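Glucanase (Clostridium thermocellum, PDB 5GXX) probably cleaves internal beta-1,4-glucosidic bonds of cellulose, acting as a family 9 endoglucanase of the cellulosome. Local coordinates at residues 239-244 with 294-299; 251-256 with 266-271; 100-103 with 108-111; 54-59 with 96-101. The protein carries 1 engineered substitution. All coordinates share one frame; numbering follows the deposited sequence.

Contact 1: residues 239-244 with 294-299; sequences YQWAHC and AHLDTW
Two loops of the family 9 catalytic domain, leading into helices 249-260 and 301-318, meet where Trp241 of one lies against Leu296 of the other. One face of the indole is occupied by Leu296 CD2, which sits over the six-membered ring in a CH-pi contact, 3.6 Å from its centroid and 15° off the normal. The other methyl comes down nearer the rim, with Leu296 CD1 3.7 Å from Trp241 CE3. With Trp241 CG anti to the backbone N (chi1 -159°), the ring swings across toward the second loop and crosses the leucine at about a right angle. Leu296 CD2 also touches Ala242, 3.8 Å from its CB. Farther out, Asp297 CG approaches Trp241 CH2 to 4.0 Å, its carboxylate plane turned 58° from the indole. Trp276 NE1 bonds to Trp241 O. Between the two loops the attraction is therefore mainly dispersion and CH-pi: the leucine covers one indole face by shape rather than through directed polar bonds, and Tyr304 meets the ring edge-to-face as well.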
# COMPACT_ATOMS: atom_id res chain seq x y z
N TYR A 239 13.90 17.53 -52.51
CA TYR A 239 14.89 16.47 -52.67
C TYR A 239 15.81 16.22 -51.47
O TYR A 239 16.50 15.20 -51.45
CB TYR A 239 15.75 16.69 -53.91
CG TYR A 239 16.62 17.92 -53.87
CD1 TYR A 239 16.09 19.18 -54.16
CD2 TYR A 239 17.97 17.84 -53.53
CE1 TYR A 239 16.88 20.32 -54.10
CE2 TYR A 239 18.77 18.97 -53.47
CZ TYR A 239 18.22 20.20 -53.77
OH TYR A 239 19.01 21.33 -53.72
N GLN A 240 15.81 17.13 -50.50
CA GLN A 240 16.74 17.11 -49.36
C GLN A 240 16.15 16.34 -48.17
O GLN A 240 15.96 16.88 -47.08
CB GLN A 240 17.13 18.54 -48.97
CG GLN A 240 17.82 19.32 -50.07
CD GLN A 240 18.28 20.68 -49.62
OE1 GLN A 240 18.22 21.03 -48.43
NE2 GLN A 240 18.76 21.47 -50.57
N TRP A 241 15.81 15.08 -48.43
CA TRP A 241 15.35 14.17 -47.40
C TRP A 241 15.54 12.76 -47.95
O TRP A 241 16.15 12.60 -49.02
CB TRP A 241 13.89 14.50 -46.99
CG TRP A 241 13.53 13.96 -45.63
CD1 TRP A 241 12.67 12.94 -45.36
CD2 TRP A 241 14.00 14.44 -44.36
NE1 TRP A 241 12.57 12.74 -44.00
CE2 TRP A 241 13.41 13.62 -43.37
CE3 TRP A 241 14.87 15.46 -43.96
CZ2 TRP A 241 13.63 13.82 -42.00
CZ3 TRP A 241 15.12 15.63 -42.59
CH2 TRP A 241 14.50 14.81 -41.63
N ALA A 242 15.06 11.75 -47.23
CA ALA A 242 15.12 10.35 -47.64
C ALA A 242 13.75 9.81 -48.02
O ALA A 242 12.74 10.15 -47.40
CB ALA A 242 15.67 9.47 -46.52
N HIS A 243 13.75 8.91 -48.99
CA HIS A 243 12.68 7.94 -49.16
C HIS A 243 12.43 7.27 -47.81
O HIS A 243 13.37 6.78 -47.19
CB HIS A 243 13.17 6.90 -50.15
CG HIS A 243 12.11 5.96 -50.64
ND1 HIS A 243 11.29 6.28 -51.70
CD2 HIS A 243 11.73 4.73 -50.21
CE1 HIS A 243 10.45 5.28 -51.91
NE2 HIS A 243 10.70 4.32 -51.02
N CYS A 244 11.18 7.25 -47.37
CA CYS A 244 10.84 6.66 -46.08
C CYS A 244 9.34 6.43 -45.95
O CYS A 244 8.56 6.77 -46.86
CB CYS A 244 11.31 7.59 -44.96
SG CYS A 244 10.45 9.21 -44.91
N ALA A 294 26.08 9.02 -43.93
CA ALA A 294 25.19 10.13 -44.29
C ALA A 294 24.16 10.15 -43.17
O ALA A 294 23.51 9.12 -42.93
CB ALA A 294 24.57 9.93 -45.69
N HIS A 295 24.03 11.28 -42.48
CA HIS A 295 23.29 11.35 -41.22
C HIS A 295 22.15 12.38 -41.32
O HIS A 295 22.35 13.60 -41.16
CB HIS A 295 24.25 11.69 -40.07
CG HIS A 295 23.79 11.25 -38.71
ND1 HIS A 295 22.78 11.90 -38.03
CD2 HIS A 295 24.23 10.26 -37.90
CE1 HIS A 295 22.61 11.31 -36.86
NE2 HIS A 295 23.46 10.30 -36.76
N LEU A 296 20.96 11.89 -41.65
CA LEU A 296 19.89 12.81 -42.02
C LEU A 296 19.24 13.51 -40.84
O LEU A 296 18.87 14.69 -40.96
CB LEU A 296 18.82 12.11 -42.88
CG LEU A 296 17.64 12.96 -43.37
CD1 LEU A 296 18.17 13.95 -44.41
CD2 LEU A 296 16.57 12.03 -43.92
N ASP A 297 19.10 12.79 -39.73
CA ASP A 297 18.33 13.29 -38.60
C ASP A 297 18.76 12.51 -37.38
O ASP A 297 19.40 11.47 -37.50
CB ASP A 297 16.84 13.08 -38.88
CG ASP A 297 15.92 13.94 -38.01
OD1 ASP A 297 16.26 15.08 -37.66
OD2 ASP A 297 14.83 13.46 -37.67
N THR A 298 18.36 13.00 -36.21
CA THR A 298 18.62 12.35 -34.93
C THR A 298 18.04 10.94 -34.88
O THR A 298 18.67 10.04 -34.33
CB THR A 298 17.96 13.20 -33.82
OG1 THR A 298 18.54 14.51 -33.84
CG2 THR A 298 18.13 12.59 -32.44
N TRP A 299 16.87 10.74 -35.48
CA TRP A 299 16.12 9.49 -35.38
C TRP A 299 16.36 8.61 -36.60
O TRP A 299 16.19 9.05 -37.74
CB TRP A 299 14.62 9.78 -35.19
CG TRP A 299 14.40 10.66 -33.99
CD1 TRP A 299 14.26 10.26 -32.69
CD2 TRP A 299 14.33 12.09 -33.98
NE1 TRP A 299 14.11 11.36 -31.87
CE2 TRP A 299 14.15 12.50 -32.64
CE3 TRP A 299 14.41 13.07 -34.97
CZ2 TRP A 299 14.04 13.84 -32.27
CZ3 TRP A 299 14.30 14.42 -34.61
CH2 TRP A 299 14.11 14.79 -33.26

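Contact 2: residues 251-256 with 266-271; sequences GAMILL and HKFAQM
Met253 and Phe268 account for most of the surface buried here, and they meet as a bent thioether laid over a phenyl ring. Met253 CB and CG both press on one side of the ring, CB coming to 3.4 Å from Phe268 CD2. Met253 CG stands over the face in a CH-pi contact, 4.0 Å from the Phe268 ring centroid and 30° off the normal. Bends at chi2 and chi3 (-64° and -85°) then carry the chain across, bringing Met253 CE back to 3.8 Å from Phe268 CB. The sulfur is above the same ring but at a distance, Met253 SD lying 5.1 Å from the Phe268 centroid, a long Met-aromatic contact. One residue farther along each helix, Ala269 CB touches Ile254 CG1 at 3.9 Å. The small alanine lets the backbones come close, with 5.9 Å between Ile254 CA and Ala269 CA. All four side chains are buried. Helices 249-260 and 263-276 follow one another with a short connection between them, forming a helical hairpin of the barrel. Ile237 from the preceding loop packs on both Met253 and Phe268, while Tyr265 adds to the cover of Met253. Behind the first helix Leu255 leans on helix 198-212, and beyond the second Gln270 packs against helix 322-340.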
# COMPACT_ATOMS: atom_id res chain seq x y z
N GLY A 251 11.70 7.57 -54.48
CA GLY A 251 11.77 6.30 -55.19
C GLY A 251 10.84 6.28 -56.39
O GLY A 251 11.18 5.70 -57.42
N ALA A 252 9.67 6.91 -56.26
CA ALA A 252 8.74 6.97 -57.39
C ALA A 252 9.34 7.70 -58.59
O ALA A 252 9.13 7.28 -59.72
CB ALA A 252 7.42 7.58 -56.97
N MET A 253 10.09 8.78 -58.36
CA MET A 253 10.74 9.53 -59.42
C MET A 253 11.79 8.67 -60.14
O MET A 253 11.92 8.71 -61.38
CB MET A 253 11.37 10.83 -58.89
CG MET A 253 10.37 11.86 -58.32
SD MET A 253 9.17 12.54 -59.51
CE MET A 253 10.14 13.87 -60.21
N ILE A 254 12.51 7.86 -59.37
CA ILE A 254 13.47 6.92 -59.92
C ILE A 254 12.78 5.90 -60.82
O ILE A 254 13.24 5.65 -61.94
CB ILE A 254 14.33 6.28 -58.81
CG1 ILE A 254 15.34 7.32 -58.30
CG2 ILE A 254 15.04 5.01 -59.30
CD1 ILE A 254 16.00 6.92 -56.99
N LEU A 255 11.67 5.34 -60.35
CA LEU A 255 10.90 4.40 -61.14
C LEU A 255 10.36 5.05 -62.41
O LEU A 255 10.34 4.42 -63.46
CB LEU A 255 9.74 3.81 -60.31
CG LEU A 255 10.12 2.95 -59.11
CD1 LEU A 255 8.89 2.67 -58.26
CD2 LEU A 255 10.84 1.66 -59.52
N LEU A 256 9.94 6.31 -62.33
CA LEU A 256 9.40 7.01 -63.49
C LEU A 256 10.46 7.47 -64.50
O LEU A 256 10.16 7.61 -65.69
CB LEU A 256 8.57 8.22 -63.06
CG LEU A 256 7.16 7.96 -62.50
CD1 LEU A 256 6.49 9.31 -62.32
CD2 LEU A 256 6.34 7.11 -63.47
N HIS A 266 15.01 12.14 -64.49
CA HIS A 266 16.45 11.92 -64.38
C HIS A 266 17.14 13.08 -63.68
O HIS A 266 17.99 12.87 -62.80
CB HIS A 266 17.08 11.64 -65.75
CG HIS A 266 16.84 10.25 -66.23
ND1 HIS A 266 17.49 9.15 -65.69
CD2 HIS A 266 16.01 9.76 -67.18
CE1 HIS A 266 17.07 8.05 -66.30
NE2 HIS A 266 16.17 8.39 -67.20
N LYS A 267 16.73 14.30 -64.03
CA LYS A 267 17.23 15.49 -63.36
C LYS A 267 16.95 15.43 -61.86
O LYS A 267 17.86 15.72 -61.06
CB LYS A 267 16.61 16.76 -63.95
CG LYS A 267 17.00 18.05 -63.23
CD LYS A 267 16.47 19.28 -63.97
CE LYS A 267 16.93 20.55 -63.27
NZ LYS A 267 16.74 21.74 -64.14
N PHE A 268 15.71 15.08 -61.50
CA PHE A 268 15.36 14.93 -60.09
C PHE A 268 16.19 13.87 -59.38
O PHE A 268 16.74 14.16 -58.31
CB PHE A 268 13.87 14.63 -59.88
CG PHE A 268 13.55 14.39 -58.43
CD1 PHE A 268 13.26 15.46 -57.60
CD2 PHE A 268 13.66 13.11 -57.88
CE1 PHE A 268 13.01 15.25 -56.24
CE2 PHE A 268 13.41 12.90 -56.53
CZ PHE A 268 13.10 13.97 -55.71
N ALA A 269 16.29 12.67 -59.95
CA ALA A 269 17.01 11.56 -59.32
C ALA A 269 18.46 11.96 -59.09
O ALA A 269 19.00 11.65 -58.03
CB ALA A 269 16.93 10.30 -60.19
N GLN A 270 19.09 12.63 -60.05
CA GLN A 270 20.50 13.00 -59.93
C GLN A 270 20.71 14.12 -58.91
O GLN A 270 21.69 14.10 -58.16
CB GLN A 270 21.11 13.34 -61.30
CG GLN A 270 21.22 12.12 -62.20
CD GLN A 270 21.51 12.44 -63.65
OE1 GLN A 270 22.09 13.48 -63.97
NE2 GLN A 270 21.11 11.54 -64.54
N MET A 271 19.77 15.06 -58.84
CA MET A 271 19.84 16.13 -57.84
C MET A 271 19.71 15.55 -56.42
O MET A 271 20.52 15.83 -55.51
CB MET A 271 18.72 17.16 -58.10
CG MET A 271 18.70 18.32 -57.12
SD MET A 271 17.38 19.50 -57.52
CE MET A 271 17.41 19.51 -59.31

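Contact 3: residues 100-103 with 108-111; sequences VACD and VVYQ
A tight helix-to-strand connection brings Cys102, in the turn that follows helix 85-101, against Val108 and Val109 at the start of strand 108-112. The main link is a backbone hydrogen bond from Val109 N to Cys102 O, 2.8 Å long, with an N-H...O angle of 158°. The donor lies in the carbonyl plane of Cys102. The same oxygen receives a CA-H...O contact from Val108, whose CA is 3.3 Å away, so two neighbouring strand residues converge on one carbonyl. Beside them Asp103 and Val108 form a single beta bridge, their CA atoms 4.7 Å apart. This short bridge ties the incoming turn to the first residue of the central strand of a small antiparallel sheet, in which strand 108-112 runs between strands 56-57 and 136-139; Val108 and Tyr110 are already bonded to the latter through their backbones.

The thiol also meets the strand. Cys102 SG is turned anti to its own carbonyl carbon (chi1 -75°), which places it 3.2 Å from Val109 O and 4.2 Å from Val109 CB. Val108 packs more loosely, its CB standing 4.5 Å from Cys102 CB, and Met148 of helix 142-158 touches both residues. Asp103 points away from the strand. Its OD1 accepts the N-H of Gly105 instead, an Asx-turn bond within the connection. Val44 and Val138 also touch Val109, while Tyr171 of helix 162-178 reaches both Asp103 and Val108.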
# COMPACT_ATOMS: atom_id res chain seq x y z
N VAL A 100 -4.85 -6.81 -46.81
CA VAL A 100 -6.13 -7.28 -47.37
C VAL A 100 -7.19 -7.44 -46.29
O VAL A 100 -8.34 -7.01 -46.48
CB VAL A 100 -5.95 -8.57 -48.21
CG1 VAL A 100 -7.30 -9.21 -48.62
CG2 VAL A 100 -5.18 -8.25 -49.48
N ALA A 101 -6.81 -8.04 -45.16
CA ALA A 101 -7.76 -8.28 -44.08
C ALA A 101 -8.29 -7.01 -43.42
O ALA A 101 -9.31 -7.04 -42.73
CB ALA A 101 -7.19 -9.26 -43.04
N CYS A 102 -7.60 -5.89 -43.64
CA CYS A 102 -8.01 -4.59 -43.10
C CYS A 102 -9.15 -3.92 -43.87
O CYS A 102 -9.68 -2.90 -43.42
CB CYS A 102 -6.84 -3.61 -43.12
SG CYS A 102 -5.62 -3.93 -41.82
N ASP A 103 -9.53 -4.47 -45.02
CA ASP A 103 -10.57 -3.87 -45.85
C ASP A 103 -11.90 -3.74 -45.11
O ASP A 103 -12.37 -4.71 -44.51
CB ASP A 103 -10.80 -4.72 -47.10
CG ASP A 103 -11.86 -4.15 -48.03
OD1 ASP A 103 -11.92 -2.92 -48.23
OD2 ASP A 103 -12.64 -4.97 -48.56
N VAL A 108 -10.75 1.46 -44.23
CA VAL A 108 -9.92 0.32 -43.82
C VAL A 108 -9.66 0.44 -42.33
O VAL A 108 -9.74 1.55 -41.79
CB VAL A 108 -8.56 0.28 -44.59
CG1 VAL A 108 -8.78 0.11 -46.09
CG2 VAL A 108 -7.68 1.51 -44.29
N VAL A 109 -9.38 -0.68 -41.67
CA VAL A 109 -8.74 -0.67 -40.36
C VAL A 109 -7.31 -0.22 -40.63
O VAL A 109 -6.61 -0.87 -41.43
CB VAL A 109 -8.70 -2.07 -39.71
CG1 VAL A 109 -7.85 -2.05 -38.45
CG2 VAL A 109 -10.11 -2.56 -39.39
N TYR A 110 -6.88 0.87 -40.00
CA TYR A 110 -5.54 1.41 -40.25
C TYR A 110 -4.59 1.38 -39.05
O TYR A 110 -3.44 1.79 -39.17
CB TYR A 110 -5.62 2.83 -40.84
CG TYR A 110 -6.00 3.94 -39.88
CD1 TYR A 110 -7.34 4.28 -39.66
CD2 TYR A 110 -5.02 4.71 -39.24
CE1 TYR A 110 -7.68 5.33 -38.80
CE2 TYR A 110 -5.35 5.75 -38.37
CZ TYR A 110 -6.69 6.06 -38.17
OH TYR A 110 -7.02 7.09 -37.31
N GLN A 111 -5.08 0.92 -37.90
CA GLN A 111 -4.25 0.78 -36.73
C GLN A 111 -4.83 -0.23 -35.76
O GLN A 111 -6.05 -0.30 -35.59
CB GLN A 111 -4.07 2.14 -36.05
CG GLN A 111 -3.09 2.16 -34.90
CD GLN A 111 -2.69 3.55 -34.47
OE1 GLN A 111 -2.40 4.41 -35.30
NE2 GLN A 111 -2.64 3.76 -33.17

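Contact 4: residues 54-59 with 96-101; sequences HVKFNL and LDYLVA
Tyr98 on helix 85-101 reaches across to Asn58, donating a hydrogen bond from its hydroxyl to the amide oxygen. The bond from Tyr98 OH to Asn58 OD1 is 2.7 Å long and uses a lone pair in the carbonyl plane, with a C=O...donor angle of 132°. Asn58 OD1 also lies at the edge of the tyrosine ring, 3.3 Å from Tyr98 CE1, and the amide is turned 65° from the ring plane. The aliphatic part of Lys56 approaches obliquely: its CB is 3.7 Å from Tyr98 OH, and its CD is 3.8 Å from Tyr98 CE2. Leu99 CD2 adds a looser touch at 4.2 Å from Asn58 ND2.

The tyrosine extends this far because its CG is anti to the backbone N (chi1 166°), directing the ring off the helix toward the other segment. Asn58 begins helix 58-75, right after Phe57 at the N-cap, and its backbone is bonded to Tyr110 of the neighbouring strand. Lys56 runs out extended beyond CG and ends in hydrogen bonds from NZ to Gly46 O and Val44 O, so the methylenes are held beside the ring while the ammonium is satisfied past it. Met61 and Ile112 close around Lys56 and Tyr98, and Val144 and Met148 pack on Asn58.

All four touching residues are buried, so the bond satisfies the phenol hydrogen and the amide oxygen away from solvent. Bonded at both oxygen and nitrogen, the Asn58 amide has its flip settled, oxygen to the phenol and nitrogen to a neighbouring residue, and the contact joins the start of one barrel helix to the flank of the next.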
# COMPACT_ATOMS: atom_id res chain seq x y z
N HIS A 54 4.07 -3.08 -29.61
CA HIS A 54 3.08 -4.03 -30.10
C HIS A 54 1.93 -3.39 -30.87
O HIS A 54 0.87 -3.98 -31.06
CB HIS A 54 2.61 -4.96 -28.97
CG HIS A 54 3.74 -5.69 -28.32
ND1 HIS A 54 4.23 -5.37 -27.07
CD2 HIS A 54 4.55 -6.66 -28.79
CE1 HIS A 54 5.26 -6.14 -26.79
NE2 HIS A 54 5.48 -6.93 -27.82
N VAL A 55 2.14 -2.17 -31.35
CA VAL A 55 1.15 -1.50 -32.18
C VAL A 55 1.29 -1.97 -33.63
O VAL A 55 2.41 -2.18 -34.10
CB VAL A 55 1.31 0.03 -32.12
CG1 VAL A 55 0.19 0.72 -32.93
CG2 VAL A 55 1.27 0.51 -30.68
N LYS A 56 0.17 -2.12 -34.32
CA LYS A 56 0.15 -2.30 -35.77
C LYS A 56 -0.16 -0.92 -36.37
O LYS A 56 -1.29 -0.42 -36.32
CB LYS A 56 -0.82 -3.41 -36.19
CG LYS A 56 -0.62 -4.75 -35.48
CD LYS A 56 -1.62 -5.78 -35.99
CE LYS A 56 -1.63 -7.00 -35.12
NZ LYS A 56 -2.64 -7.95 -35.65
N PHE A 57 0.88 -0.28 -36.91
CA PHE A 57 0.77 1.03 -37.53
C PHE A 57 0.81 0.83 -39.04
O PHE A 57 1.88 0.57 -39.59
CB PHE A 57 1.93 1.96 -37.17
CG PHE A 57 1.86 2.58 -35.79
CD1 PHE A 57 0.89 3.52 -35.49
CD2 PHE A 57 2.86 2.33 -34.85
CE1 PHE A 57 0.89 4.15 -34.24
CE2 PHE A 57 2.86 2.94 -33.59
CZ PHE A 57 1.87 3.87 -33.29
N ASN A 58 -0.32 0.94 -39.73
CA ASN A 58 -0.38 0.51 -41.12
C ASN A 58 0.47 1.31 -42.10
O ASN A 58 0.85 0.76 -43.13
CB ASN A 58 -1.82 0.50 -41.66
CG ASN A 58 -2.63 -0.69 -41.19
OD1 ASN A 58 -2.42 -1.21 -40.09
ND2 ASN A 58 -3.56 -1.14 -42.04
N LEU A 59 0.75 2.58 -41.81
CA LEU A 59 1.53 3.38 -42.75
C LEU A 59 2.96 2.83 -42.86
O LEU A 59 3.37 2.44 -43.96
CB LEU A 59 1.48 4.89 -42.46
CG LEU A 59 2.26 5.83 -43.40
CD1 LEU A 59 1.87 5.66 -44.87
CD2 LEU A 59 2.06 7.27 -42.95
N LEU A 96 1.15 -8.61 -46.48
CA LEU A 96 0.14 -8.32 -47.48
C LEU A 96 -1.21 -8.94 -47.10
O LEU A 96 -2.24 -8.30 -47.31
CB LEU A 96 0.56 -8.78 -48.88
CG LEU A 96 1.79 -8.02 -49.40
CD1 LEU A 96 2.20 -8.52 -50.77
CD2 LEU A 96 1.64 -6.51 -49.40
N ASP A 97 -1.21 -10.15 -46.53
CA ASP A 97 -2.47 -10.78 -46.12
C ASP A 97 -3.20 -9.91 -45.10
O ASP A 97 -4.42 -9.77 -45.16
CB ASP A 97 -2.24 -12.19 -45.57
CG ASP A 97 -1.92 -13.18 -46.67
OD1 ASP A 97 -2.10 -12.85 -47.86
OD2 ASP A 97 -1.47 -14.31 -46.35
N TYR A 98 -2.45 -9.34 -44.17
CA TYR A 98 -2.98 -8.39 -43.19
C TYR A 98 -3.57 -7.15 -43.86
O TYR A 98 -4.67 -6.76 -43.49
CB TYR A 98 -1.94 -8.05 -42.11
CG TYR A 98 -2.31 -6.84 -41.26
CD1 TYR A 98 -1.91 -5.56 -41.64
CD2 TYR A 98 -3.04 -6.97 -40.09
CE1 TYR A 98 -2.22 -4.45 -40.88
CE2 TYR A 98 -3.37 -5.86 -39.32
CZ TYR A 98 -2.97 -4.61 -39.72
OH TYR A 98 -3.27 -3.49 -38.98
N LEU A 99 -2.88 -6.56 -44.84
CA LEU A 99 -3.41 -5.36 -45.48
C LEU A 99 -4.75 -5.65 -46.17
O LEU A 99 -5.68 -4.84 -46.08
CB LEU A 99 -2.43 -4.77 -46.49
CG LEU A 99 -1.07 -4.36 -45.93
CD1 LEU A 99 -0.22 -3.70 -47.01
CD2 LEU A 99 -1.25 -3.44 -44.73
N VAL A 100 -4.85 -6.81 -46.81
CA VAL A 100 -6.13 -7.28 -47.37
C VAL A 100 -7.19 -7.44 -46.29
O VAL A 100 -8.34 -7.01 -46.48
CB VAL A 100 -5.95 -8.57 -48.21
CG1 VAL A 100 -7.30 -9.21 -48.62
CG2 VAL A 100 -5.18 -8.25 -49.48
N ALA A 101 -6.81 -8.04 -45.16
CA ALA A 101 -7.76 -8.28 -44.08
C ALA A 101 -8.29 -7.01 -43.42
O ALA A 101 -9.31 -7.04 -42.73
CB ALA A 101 -7.19 -9.26 -43.04

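In the fold
All four contacts belong to the family 9 catalytic domain and form two pairs. Contacts 3 and 4, with centres 7 Å apart, share Val100 and Ala101 of helix 85-101 and reach adjacent strands of one small sheet; Asn58 ND2 lies 3.1 Å from Val109 O where they touch. Contact 2 is nested within the loop closed by contact 1, 16 Å away between centres, and a probable hydrogen bond from Gly251 N to His243 ND1 (3.1 Å) joins them. Between the pairs, contacts 1 and 4 approach to about 7 Å at their nearest atoms. A calcium ion lies about 10 Å from the Trp241 side chain and about 13 Å from those of Met253 and Asn58.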